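Local atomic coordinates of folylpolyglutamate synthase/dihydrofolate synthase (Thermotoga maritima, PDB entry 1O5Z), a protein that probably catalyses the ATP-dependent addition of L-glutamate to tetrahydrofolate polyglutamates and to dihydropteroate, using magnesium, in folate biosynthesis. Residues Y188-I193 / R214-V219; C255-F260 / A279-E284; N314-I319 / R413-T418. All blocks are in the same frame, centred on the assembly; numbering follows the deposited sequence.

Contact 1 of 3, residues Y188-I193 / R214-V219; sequences YTIEQI and REALKV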
loop_
_atom_site.group_PDB
_atom_site.type_symbol
_atom_site.label_atom_id
_atom_site.label_comp_id
_atom_site.label_asym_id
_atom_site.label_seq_id
_atom_site.Cartn_x
_atom_site.Cartn_y
_atom_site.Cartn_z
ATOM N N TYR A 188 20.600 -7.400 3.805
ATOM C CA TYR A 188 20.076 -8.683 4.237
ATOM C C TYR A 188 19.977 -9.730 3.131
ATOM O O TYR A 188 19.728 -9.407 1.972
ATOM C CB TYR A 188 18.702 -8.484 4.828
ATOM C CG TYR A 188 18.744 -7.657 6.064
ATOM C CD1 TYR A 188 18.148 -6.416 6.115
ATOM C CD2 TYR A 188 19.413 -8.107 7.183
ATOM C CE1 TYR A 188 18.205 -5.654 7.267
ATOM C CE2 TYR A 188 19.478 -7.361 8.336
ATOM C CZ TYR A 188 18.870 -6.141 8.374
ATOM O OH TYR A 188 18.938 -5.392 9.518
ATOM N N THR A 189 20.161 -10.995 3.502
ATOM C CA THR A 189 19.885 -12.104 2.591
ATOM C C THR A 189 18.381 -12.310 2.527
ATOM O O THR A 189 17.648 -11.916 3.433
ATOM C CB THR A 189 20.530 -13.404 3.093
ATOM O OG1 THR A 189 20.033 -13.705 4.400
ATOM C CG2 THR A 189 22.046 -13.255 3.294
ATOM N N ILE A 190 17.927 -12.955 1.462
ATOM C CA ILE A 190 16.539 -13.389 1.368
ATOM C C ILE A 190 16.092 -14.159 2.594
ATOM O O ILE A 190 14.964 -14.015 3.052
ATOM C CB ILE A 190 16.325 -14.251 0.101
ATOM C CG1 ILE A 190 16.287 -13.342 -1.132
ATOM C CG2 ILE A 190 15.014 -15.098 0.178
ATOM C CD1 ILE A 190 15.147 -12.293 -1.130
ATOM N N GLU A 191 16.975 -14.978 3.114
ATOM C CA GLU A 191 16.654 -15.840 4.218
ATOM C C GLU A 191 16.395 -15.004 5.465
ATOM O O GLU A 191 15.441 -15.273 6.194
ATOM C CB GLU A 191 17.759 -16.884 4.385
ATOM C CG GLU A 191 17.856 -17.842 3.171
ATOM C CD GLU A 191 18.975 -17.554 2.141
ATOM O OE1 GLU A 191 19.818 -16.644 2.386
ATOM O OE2 GLU A 191 19.034 -18.269 1.094
ATOM N N GLN A 192 17.183 -13.949 5.667
ATOM C CA GLN A 192 16.965 -13.022 6.800
ATOM C C GLN A 192 15.673 -12.236 6.707
ATOM O O GLN A 192 14.922 -12.104 7.676
ATOM C CB GLN A 192 18.102 -12.010 6.894
ATOM C CG GLN A 192 19.395 -12.622 7.362
ATOM C CD GLN A 192 20.498 -11.615 7.407
ATOM O OE1 GLN A 192 21.288 -11.565 6.494
ATOM N NE2 GLN A 192 20.538 -10.786 8.460
ATOM N N ILE A 193 15.448 -11.687 5.522
ATOM C CA ILE A 193 14.206 -10.978 5.217
ATOM C C ILE A 193 13.005 -11.920 5.397
ATOM O O ILE A 193 12.038 -11.600 6.066
ATOM C CB ILE A 193 14.267 -10.427 3.760
ATOM C CG1 ILE A 193 15.354 -9.337 3.652
ATOM C CG2 ILE A 193 12.865 -9.872 3.327
ATOM C CD1 ILE A 193 15.864 -9.098 2.250
ATOM N N ARG A 214 12.833 -20.444 -3.431
ATOM C CA ARG A 214 13.099 -21.584 -2.585
ATOM C C ARG A 214 13.597 -21.187 -1.195
ATOM O O ARG A 214 13.159 -21.736 -0.188
ATOM C CB ARG A 214 14.178 -22.422 -3.274
ATOM C CG ARG A 214 14.011 -23.940 -3.264
ATOM C CD ARG A 214 13.362 -24.526 -2.025
ATOM N NE ARG A 214 11.912 -24.351 -2.049
ATOM C CZ ARG A 214 11.071 -24.906 -1.190
ATOM N NH1 ARG A 214 11.520 -25.721 -0.236
ATOM N NH2 ARG A 214 9.769 -24.657 -1.312
ATOM N N GLU A 215 14.535 -20.246 -1.172
ATOM C CA GLU A 215 15.206 -19.789 0.053
ATOM C C GLU A 215 14.201 -19.239 1.022
ATOM O O GLU A 215 14.272 -19.472 2.232
ATOM C CB GLU A 215 16.145 -18.630 -0.245
ATOM C CG GLU A 215 17.000 -18.796 -1.470
ATOM C CD GLU A 215 16.404 -18.236 -2.770
ATOM O OE1 GLU A 215 16.345 -16.976 -2.830
ATOM O OE2 GLU A 215 16.049 -19.032 -3.720
ATOM N N ALA A 216 13.288 -18.463 0.446
ATOM C CA ALA A 216 12.245 -17.788 1.180
ATOM C C ALA A 216 11.200 -18.788 1.702
ATOM O O ALA A 216 10.783 -18.708 2.873
ATOM C CB ALA A 216 11.595 -16.732 0.284
ATOM N N LEU A 217 10.791 -19.725 0.837
ATOM C CA LEU A 217 9.750 -20.691 1.184
ATOM C C LEU A 217 10.258 -21.649 2.252
ATOM O O LEU A 217 9.523 -21.999 3.168
ATOM C CB LEU A 217 9.293 -21.463 -0.039
ATOM C CG LEU A 217 8.600 -20.660 -1.133
ATOM C CD1 LEU A 217 8.486 -21.505 -2.394
ATOM C CD2 LEU A 217 7.220 -20.257 -0.702
ATOM N N LYS A 218 11.526 -22.039 2.145
ATOM C CA LYS A 218 12.168 -22.909 3.141
ATOM C C LYS A 218 12.007 -22.343 4.571
ATOM O O LYS A 218 11.643 -23.053 5.504
ATOM C CB LYS A 218 13.650 -23.148 2.771
ATOM C CG LYS A 218 13.858 -24.178 1.629
ATOM C CD LYS A 218 15.278 -24.174 0.911
ATOM C CE LYS A 218 15.512 -25.527 0.191
ATOM N NZ LYS A 218 16.372 -25.547 -1.078
ATOM N N VAL A 219 12.228 -21.050 4.727
ATOM C CA VAL A 219 12.070 -20.438 6.035
ATOM C C VAL A 219 10.611 -20.525 6.496
ATOM O O VAL A 219 10.319 -20.986 7.602
ATOM C CB VAL A 219 12.537 -18.953 6.025
ATOM C CG1 VAL A 219 12.365 -18.324 7.417
ATOM C CG2 VAL A 219 13.956 -18.831 5.516
#

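Contact 2 of 3, residues C255-F260 / A279-E284; sequences CGENTF and ALKTLE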
loop_
_atom_site.group_PDB
_atom_site.type_symbol
_atom_site.label_atom_id
_atom_site.label_comp_id
_atom_site.label_asym_id
_atom_site.label_seq_id
_atom_site.Cartn_x
_atom_site.Cartn_y
_atom_site.Cartn_z
ATOM N N CYS A 255 -7.878 -20.835 -9.316
ATOM C CA CYS A 255 -8.047 -22.205 -8.799
ATOM C C CYS A 255 -7.540 -22.313 -7.376
ATOM O O CYS A 255 -6.346 -22.267 -7.159
ATOM C CB CYS A 255 -7.244 -23.207 -9.624
ATOM S SG CYS A 255 -7.705 -23.313 -11.359
ATOM N N GLY A 256 -8.424 -22.469 -6.407
ATOM C CA GLY A 256 -8.007 -22.717 -5.022
ATOM C C GLY A 256 -8.938 -23.772 -4.486
ATOM O O GLY A 256 -9.197 -24.709 -5.192
ATOM N N GLU A 257 -9.466 -23.628 -3.264
ATOM C CA GLU A 257 -10.593 -24.462 -2.835
ATOM C C GLU A 257 -11.676 -24.313 -3.872
ATOM O O GLU A 257 -12.166 -25.291 -4.397
ATOM C CB GLU A 257 -11.153 -24.012 -1.499
ATOM C CG GLU A 257 -10.361 -24.476 -0.289
ATOM C CD GLU A 257 -11.185 -24.454 1.018
ATOM O OE1 GLU A 257 -11.723 -25.537 1.394
ATOM O OE2 GLU A 257 -11.295 -23.375 1.675
ATOM N N ASN A 258 -12.024 -23.067 -4.158
ATOM C CA ASN A 258 -12.946 -22.727 -5.215
ATOM C C ASN A 258 -12.229 -22.386 -6.494
ATOM O O ASN A 258 -11.050 -22.019 -6.511
ATOM C CB ASN A 258 -13.783 -21.513 -4.847
ATOM C CG ASN A 258 -14.475 -21.677 -3.524
ATOM O OD1 ASN A 258 -14.950 -22.757 -3.202
ATOM N ND2 ASN A 258 -14.492 -20.613 -2.720
ATOM N N THR A 259 -13.000 -22.470 -7.564
ATOM C CA THR A 259 -12.560 -22.148 -8.893
ATOM C C THR A 259 -13.492 -21.090 -9.451
ATOM O O THR A 259 -14.706 -21.160 -9.280
ATOM C CB THR A 259 -12.544 -23.424 -9.725
ATOM O OG1 THR A 259 -11.362 -24.161 -9.383
ATOM C CG2 THR A 259 -12.412 -23.132 -11.231
ATOM N N PHE A 260 -12.898 -20.075 -10.062
ATOM C CA PHE A 260 -13.633 -18.982 -10.656
ATOM C C PHE A 260 -13.014 -18.736 -12.021
ATOM O O PHE A 260 -11.794 -18.854 -12.194
ATOM C CB PHE A 260 -13.536 -17.745 -9.785
ATOM C CG PHE A 260 -14.094 -17.934 -8.405
ATOM C CD1 PHE A 260 -13.266 -17.893 -7.290
ATOM C CD2 PHE A 260 -15.466 -18.158 -8.217
ATOM C CE1 PHE A 260 -13.802 -18.066 -5.996
ATOM C CE2 PHE A 260 -16.015 -18.333 -6.927
ATOM C CZ PHE A 260 -15.181 -18.295 -5.822
ATOM N N ALA A 279 -5.080 -12.964 -2.420
ATOM C CA ALA A 279 -6.220 -12.451 -1.650
ATOM C C ALA A 279 -7.342 -13.506 -1.495
ATOM O O ALA A 279 -7.953 -13.641 -0.423
ATOM C CB ALA A 279 -6.750 -11.199 -2.308
ATOM N N LEU A 280 -7.641 -14.225 -2.585
ATOM C CA LEU A 280 -8.700 -15.210 -2.583
ATOM C C LEU A 280 -8.282 -16.404 -1.755
ATOM O O LEU A 280 -9.078 -16.910 -0.960
ATOM C CB LEU A 280 -9.080 -15.632 -4.011
ATOM C CG LEU A 280 -9.612 -14.519 -4.959
ATOM C CD1 LEU A 280 -10.178 -15.083 -6.289
ATOM C CD2 LEU A 280 -10.653 -13.712 -4.289
ATOM N N LYS A 281 -7.038 -16.865 -1.919
ATOM C CA LYS A 281 -6.525 -17.897 -0.995
ATOM C C LYS A 281 -6.555 -17.412 0.450
ATOM O O LYS A 281 -6.971 -18.130 1.323
ATOM C CB LYS A 281 -5.127 -18.377 -1.367
ATOM C CG LYS A 281 -4.612 -19.702 -0.659
ATOM C CD LYS A 281 -5.660 -20.624 0.060
ATOM C CE LYS A 281 -6.279 -21.624 -0.802
ATOM N NZ LYS A 281 -7.515 -22.221 -0.157
ATOM N N THR A 282 -6.145 -16.183 0.708
ATOM C CA THR A 282 -6.161 -15.702 2.045
ATOM C C THR A 282 -7.559 -15.883 2.614
ATOM O O THR A 282 -7.737 -16.422 3.690
ATOM C CB THR A 282 -5.732 -14.265 2.034
ATOM O OG1 THR A 282 -4.316 -14.188 1.714
ATOM C CG2 THR A 282 -5.898 -13.623 3.449
ATOM N N LEU A 283 -8.550 -15.515 1.815
ATOM C CA LEU A 283 -9.966 -15.562 2.189
ATOM C C LEU A 283 -10.494 -17.000 2.319
ATOM O O LEU A 283 -11.241 -17.312 3.270
ATOM C CB LEU A 283 -10.811 -14.745 1.185
ATOM C CG LEU A 283 -10.719 -13.205 1.367
ATOM C CD1 LEU A 283 -11.413 -12.408 0.281
ATOM C CD2 LEU A 283 -11.256 -12.792 2.685
ATOM N N GLU A 284 -10.109 -17.874 1.399
ATOM C CA GLU A 284 -10.436 -19.301 1.555
ATOM C C GLU A 284 -9.897 -19.892 2.867
ATOM O O GLU A 284 -10.633 -20.540 3.624
ATOM C CB GLU A 284 -9.904 -20.108 0.374
ATOM C CG GLU A 284 -10.582 -19.780 -0.961
ATOM C CD GLU A 284 -10.071 -20.616 -2.113
ATOM O OE1 GLU A 284 -8.955 -21.184 -2.045
ATOM O OE2 GLU A 284 -10.805 -20.727 -3.098
HETATM O O HOH W 1 -8.228 -23.253 2.294
HETATM O O HOH W 2 -13.072 -21.537 2.930
#

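Contact 3 of 3, residues N314-I319 / R413-T418; sequences NGKMYI and RATVVT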
loop_
_atom_site.group_PDB
_atom_site.type_symbol
_atom_site.label_atom_id
_atom_site.label_comp_id
_atom_site.label_asym_id
_atom_site.label_seq_id
_atom_site.Cartn_x
_atom_site.Cartn_y
_atom_site.Cartn_z
ATOM N N ASN A 314 -11.282 13.864 -17.555
ATOM C CA ASN A 314 -11.627 14.818 -18.592
ATOM C C ASN A 314 -11.187 14.335 -19.954
ATOM O O ASN A 314 -10.820 15.136 -20.806
ATOM C CB ASN A 314 -11.042 16.220 -18.268
ATOM C CG ASN A 314 -11.606 16.808 -16.961
ATOM O OD1 ASN A 314 -12.773 16.578 -16.623
ATOM N ND2 ASN A 314 -10.790 17.558 -16.231
ATOM N N GLY A 315 -11.231 13.021 -20.165
ATOM C CA GLY A 315 -10.823 12.430 -21.451
ATOM C C GLY A 315 -9.345 12.053 -21.525
ATOM O O GLY A 315 -8.954 11.241 -22.353
ATOM N N LYS A 316 -8.521 12.617 -20.651
ATOM C CA LYS A 316 -7.098 12.366 -20.698
ATOM C C LYS A 316 -6.735 11.301 -19.691
ATOM O O LYS A 316 -7.311 11.273 -18.609
ATOM C CB LYS A 316 -6.288 13.628 -20.405
ATOM C CG LYS A 316 -4.818 13.479 -20.900
ATOM C CD LYS A 316 -3.788 14.214 -20.036
ATOM C CE LYS A 316 -4.088 15.714 -20.029
ATOM N NZ LYS A 316 -3.139 16.517 -19.271
ATOM N N MET A 317 -5.788 10.424 -20.066
ATOM C CA MET A 317 -5.293 9.392 -19.175
ATOM C C MET A 317 -4.086 9.876 -18.476
ATOM O O MET A 317 -3.233 10.501 -19.095
ATOM C CB MET A 317 -4.838 8.159 -19.896
ATOM C CG MET A 317 -5.823 7.611 -20.786
ATOM S SD MET A 317 -5.801 5.826 -20.601
ATOM C CE MET A 317 -7.036 5.770 -19.272
ATOM N N TYR A 318 -4.017 9.502 -17.205
ATOM C CA TYR A 318 -2.863 9.686 -16.350
ATOM C C TYR A 318 -2.414 8.352 -15.807
ATOM O O TYR A 318 -3.211 7.601 -15.292
ATOM C CB TYR A 318 -3.229 10.573 -15.183
ATOM C CG TYR A 318 -3.546 11.945 -15.632
ATOM C CD1 TYR A 318 -4.849 12.320 -15.909
ATOM C CD2 TYR A 318 -2.543 12.855 -15.803
ATOM C CE1 TYR A 318 -5.131 13.577 -16.361
ATOM C CE2 TYR A 318 -2.803 14.131 -16.251
ATOM C CZ TYR A 318 -4.090 14.490 -16.520
ATOM O OH TYR A 318 -4.316 15.751 -16.989
ATOM N N ILE A 319 -1.128 8.064 -15.929
ATOM C CA ILE A 319 -0.545 6.889 -15.320
ATOM C C ILE A 319 0.195 7.407 -14.094
ATOM O O ILE A 319 1.224 8.040 -14.214
ATOM C CB ILE A 319 0.378 6.154 -16.302
ATOM C CG1 ILE A 319 -0.408 5.744 -17.560
ATOM C CG2 ILE A 319 0.935 4.884 -15.647
ATOM C CD1 ILE A 319 -0.433 6.741 -18.730
ATOM N N ARG A 413 -1.283 14.132 -24.425
ATOM C CA ARG A 413 -1.069 12.714 -24.493
ATOM C C ARG A 413 -1.335 12.084 -23.171
ATOM O O ARG A 413 -1.298 12.740 -22.148
ATOM C CB ARG A 413 0.370 12.402 -24.874
ATOM C CG ARG A 413 0.790 12.863 -26.257
ATOM C CD ARG A 413 2.324 12.836 -26.403
ATOM N NE ARG A 413 2.830 13.263 -27.696
ATOM C CZ ARG A 413 3.471 14.409 -27.944
ATOM N NH1 ARG A 413 3.707 15.315 -27.008
ATOM N NH2 ARG A 413 3.890 14.654 -29.175
ATOM N N ALA A 414 -1.610 10.790 -23.207
ATOM C CA ALA A 414 -1.555 9.983 -22.014
ATOM C C ALA A 414 -0.226 10.274 -21.236
ATOM O O ALA A 414 0.883 10.188 -21.802
ATOM C CB ALA A 414 -1.703 8.500 -22.385
ATOM N N THR A 415 -0.364 10.669 -19.959
ATOM C CA THR A 415 0.734 11.272 -19.201
ATOM C C THR A 415 1.092 10.403 -18.023
ATOM O O THR A 415 0.223 10.072 -17.221
ATOM C CB THR A 415 0.332 12.642 -18.706
ATOM O OG1 THR A 415 0.148 13.506 -19.820
ATOM C CG2 THR A 415 1.461 13.305 -17.922
ATOM N N VAL A 416 2.375 10.054 -17.925
ATOM C CA VAL A 416 2.936 9.295 -16.834
ATOM C C VAL A 416 3.497 10.301 -15.830
ATOM O O VAL A 416 4.373 11.072 -16.150
ATOM C CB VAL A 416 4.069 8.361 -17.307
ATOM C CG1 VAL A 416 4.739 7.691 -16.102
ATOM C CG2 VAL A 416 3.560 7.322 -18.308
ATOM N N VAL A 417 2.961 10.279 -14.608
ATOM C CA VAL A 417 3.430 11.107 -13.522
ATOM C C VAL A 417 4.182 10.200 -12.532
ATOM O O VAL A 417 3.609 9.329 -11.893
ATOM C CB VAL A 417 2.236 11.833 -12.834
ATOM C CG1 VAL A 417 2.727 12.712 -11.696
ATOM C CG2 VAL A 417 1.470 12.671 -13.836
ATOM N N THR A 418 5.473 10.433 -12.382
ATOM C CA THR A 418 6.293 9.544 -11.613
ATOM C C THR A 418 7.570 10.220 -11.087
ATOM O O THR A 418 7.827 11.367 -11.353
ATOM C CB THR A 418 6.598 8.290 -12.527
ATOM O OG1 THR A 418 7.207 7.278 -11.748
ATOM C CG2 THR A 418 7.618 8.551 -13.625
#

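Contact 1 of 3, residues Y188-I193 / R214-V219
Glu191 and Ala216 bring the two backbones closest, CA to CA 5.7 Å, where the first turn of helix 190-197 lies against the first turn of helix 214-227; no hydrogen bond crosses between them. Ile190 does the apolar work. Its CG2 lies opposite the backbone N (chi1, set by CG1, is -76°), which turns this methyl to the second helix. There it meets Glu215 CB at 3.7 Å and Ala216 CB at 3.8 Å. Glu215 OE1 lies within van der Waals range of both Ile190 CG1 and CG2, and Ile190 also rests on Lys213. One turn further along the second helix, Val219 CG2 approaches the carbonyl oxygen Glu191 O at 3.9 Å, and the same side chain packs on Ala194 and Trp195 of the facing helix. Both helices belong to successive beta-alpha-beta crossovers of the Mur ligase middle domain: helix 190-197 joins strand 173-175 to strand 207-209, and helix 214-227 leads on to strand 231-233. The shorter helix starts with a capping box. Gln192 N donates to Thr189 OG1 at 3.1 Å, and in return Thr189 N donates to Gln192 OE1 at 3.2 Å, from above the amide plane. OE1 also takes the Thr189 hydroxyl, this time in plane on a lone pair, and that double grip holds the Gln192 amide over the helix start. On the exposed side Glu191 bends at chi2 (100°), which brings its OE2 to 3.2 Å from Glu215 CB, against the aliphatic stem and not the acid. Glu215 bends too, and the carboxylate planes stand 71° apart. With Glu191 exposed, the 4.9 Å between Glu191 OE2 and Glu215 OE1 would probably keep the like-charge repulsion modest. Both glutamates also touch a crystal neighbour, which may influence them.

Contact 2 of 3, residues C255-F260 / A279-E284
Glu284 reaches from its helix with an extended chain and sets its carboxylate against the backbone of Gly256, Glu257 and Asn258, the tight part of the contact. Glu257 N donates to Glu284 OE1 at 2.8 Å and Asn258 N to Glu284 OE2, also at 2.8 Å. Both arrive from above the carboxylate plane, 37° and 44° out of it. OE1 is gripped further by Lys281 NZ in a 2.6 Å salt bridge on its anti side, and by the hydroxyl of Tyr254. A side chain at Gly256 would run straight into OE1, which fits glycine here. The clasped residues form the turn of the beta hairpin between strands 250-255 and 259-265, so helix 271-286 holds the hairpin by its backbone. Lys281 bends at chi2 and chi3 to get its NZ there, and it makes a cation-pi contact with Tyr232. Packing is looser beyond: Phe260 CD1 only approaches Leu280 CD1, at 4.3 Å, with Ile295 against both residues. On the solvent side the Glu257 carboxylate stays 4.4 Å from Lys281 NZ, measured from OE2. One water accepts from Lys281 NZ and donates weakly to Glu257 OE2; a second donates to both Glu257 OE2 and Glu284 O.

Contact 3 of 3, residues N314-I319 / R413-T418
In the mixed sheet of the C-terminal glutamate ligase domain, Tyr318 pairs with Thr415 and Ile319 with Val416 as strands 316-320 and 414-418 run parallel. The backbone bonds zigzag: Thr415 N to Met317 O at 3.0 Å, Ile319 N to Thr415 O at 2.7 Å, Val417 N to Ile319 O at 2.9 Å. On one face the Tyr318 ring lies alongside Thr415, pointing the same way, and meets Val417 CG2 at its edge. Lys316 has CG turned away from its own N (chi1 -162°) and bends at chi2 and chi3; its CD passes Arg413 O at 3.6 Å, and its NZ bonds Tyr318 OH at 2.7 Å and Thr411 OG1. NZ also bonds an unidentified molecule, probably from the crystallisation liquor. A methionine here would probably leave the Tyr318 hydroxyl and Thr411 without this ammonium partner. The Thr415 hydroxyl donates to Arg413 O and also bonds Thr411. On the other face Ile319 CB packs on Val416 CG2 at 3.9 Å, and Leu332 and Leu336 of helix 326-339 cover Val416. The Ile319 and Val416 face is thus apolar, whereas on the first the Lys316 ammonium and the hydroxyls of Tyr318, Thr415 and nearby Thr411 are linked by hydrogen bonds.

How the contacts relate
From the N terminus, the chain reaches contact 1 first, then contact 2, then contact 3; they run in series, and none nests in or crosses another. Contact 1 closes a short loop of 20 residues around strand 207-209, pairing neighbouring helices beside the large sheet. Contact 2 closes a similar 18-residue loop and ties the three-stranded antiparallel sheet to helix 271-286; both belong to the Mur ligase middle domain, with nearest atoms about 12 Å apart. Contact 3 spans 93 residues and brings an early and a late strand of the C-terminal glutamate ligase domain side by side in its mixed sheet. Its nearest atoms lie about 22 Å from contact 2 and 23 Å from contact 1.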